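Local coordinates for protein DynE8 (Micromonospora chersina, PDB 4AMM) that is an iterative polyketide synthase of enediyne (dynemicin) biosynthesis, here represented by its acyltransferase domain, which probably loads acyl units, at residues F54-R59 against V65-R70. Sequence-based numbering, arbitrary orientation.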
# COMPACT_ATOMS: atom_id res chain seq x y z
N PHE A 54 8.46 -21.37 -1.81
CA PHE A 54 9.40 -20.52 -1.04
C PHE A 54 9.70 -19.37 -1.92
O PHE A 54 10.01 -19.51 -3.12
CB PHE A 54 10.69 -21.30 -0.73
CG PHE A 54 11.84 -20.46 -0.22
CD1 PHE A 54 12.68 -19.91 -1.13
CD2 PHE A 54 12.00 -20.30 1.14
CE1 PHE A 54 13.76 -19.12 -0.71
CE2 PHE A 54 13.09 -19.51 1.58
CZ PHE A 54 13.94 -18.94 0.66
N ALA A 55 9.80 -18.13 -1.35
CA ALA A 55 10.37 -17.01 -2.10
C ALA A 55 11.01 -16.04 -1.11
O ALA A 55 10.37 -15.79 -0.06
CB ALA A 55 9.24 -16.24 -2.87
N ALA A 56 12.15 -15.48 -1.47
CA ALA A 56 12.81 -14.51 -0.59
C ALA A 56 13.44 -13.48 -1.45
O ALA A 56 14.04 -13.74 -2.51
CB ALA A 56 13.87 -15.23 0.22
N ALA A 57 13.41 -12.24 -0.94
CA ALA A 57 14.19 -11.17 -1.52
C ALA A 57 15.47 -11.04 -0.67
O ALA A 57 15.34 -10.88 0.54
CB ALA A 57 13.39 -9.89 -1.45
N VAL A 58 16.59 -11.08 -1.32
CA VAL A 58 17.87 -11.13 -0.57
C VAL A 58 18.87 -10.16 -1.15
O VAL A 58 18.88 -9.85 -2.33
CB VAL A 58 18.43 -12.58 -0.55
CG1 VAL A 58 17.41 -13.61 0.09
CG2 VAL A 58 18.85 -13.00 -1.98
N ARG A 59 19.81 -9.70 -0.28
CA ARG A 59 20.85 -8.80 -0.75
C ARG A 59 22.06 -9.52 -1.32
O ARG A 59 22.73 -9.01 -2.19
CB ARG A 59 21.28 -7.79 0.35
CG ARG A 59 20.16 -6.80 0.67
CD ARG A 59 20.67 -5.60 1.49
NE ARG A 59 21.53 -6.03 2.60
CZ ARG A 59 22.59 -5.36 3.07
NH1 ARG A 59 22.98 -4.19 2.54
NH2 ARG A 59 23.29 -5.88 4.07
N VAL A 65 21.19 -17.78 2.50
CA VAL A 65 21.41 -18.89 3.49
C VAL A 65 20.58 -18.63 4.72
O VAL A 65 19.91 -19.57 5.22
CB VAL A 65 22.92 -19.00 3.85
CG1 VAL A 65 23.13 -19.97 5.00
CG2 VAL A 65 23.60 -19.41 2.70
N ALA A 66 20.57 -17.37 5.21
CA ALA A 66 19.78 -17.01 6.38
C ALA A 66 18.28 -17.27 6.14
O ALA A 66 17.60 -17.87 7.01
CB ALA A 66 19.97 -15.53 6.79
N ALA A 67 17.76 -16.80 5.00
CA ALA A 67 16.35 -17.12 4.68
C ALA A 67 15.99 -18.62 4.56
O ALA A 67 14.94 -19.02 5.05
CB ALA A 67 15.93 -16.39 3.38
N LEU A 68 16.89 -19.38 3.93
CA LEU A 68 16.71 -20.80 3.89
C LEU A 68 16.69 -21.45 5.30
O LEU A 68 15.88 -22.33 5.54
CB LEU A 68 17.73 -21.46 2.94
CG LEU A 68 17.56 -21.02 1.46
CD1 LEU A 68 18.78 -21.35 0.67
CD2 LEU A 68 16.35 -21.70 0.79
N ASP A 69 17.62 -21.01 6.15
CA ASP A 69 17.67 -21.52 7.50
C ASP A 69 16.35 -21.30 8.20
O ASP A 69 15.84 -22.21 8.86
CB ASP A 69 18.84 -20.89 8.29
CG ASP A 69 20.16 -21.47 7.90
OD1 ASP A 69 20.19 -22.58 7.37
OD2 ASP A 69 21.19 -20.80 8.14
N ARG A 70 15.77 -20.10 8.08
CA ARG A 70 14.48 -19.85 8.67
C ARG A 70 13.37 -20.72 8.10
O ARG A 70 12.56 -21.24 8.83
CB ARG A 70 14.10 -18.37 8.54
CG ARG A 70 14.88 -17.46 9.47
CD ARG A 70 14.16 -16.08 9.39
NE ARG A 70 12.80 -16.03 9.93
CZ ARG A 70 12.01 -14.91 9.85
NH1 ARG A 70 12.45 -13.88 9.17
NH2 ARG A 70 10.80 -14.84 10.34
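The backbone oxygen A67 O lies at the edge of the F54 ring, near its plane, with F54 CE2 4.0 Å away. No hydrogen bond joins residues 54-59 to residues 65-70, and the packing between them is mostly apolar. One methyl of L68 sits over a face of the same ring, with L68 CD2 3.7 Å from F54 CZ. Measured from the ring centre, this methyl is 26° off the normal, a CH-pi contact displaced toward the rim. The two side chains cross at about a right angle. F54 already points at the helix from its backbone. With CG anti to the backbone N (chi1 167°), the far end of the ring, CZ and CE2, meets A67 and L68. Next to it, A56 CB meets A67 CB at 3.9 Å. Here the backbones come nearest, A56 CA to A67 CA being 6.9 Å. The axes of strand and helix are 9.3 Å apart and roughly antiparallel, at 148°. F54 and L68 also touch L20 of helix 13-27, so both helices share this core. A55 and A57 turn to the other sheet face, against helix 376-387. This small antiparallel sheet with helices on both faces is probably the ketosynthase-to-acyltransferase linker subdomain.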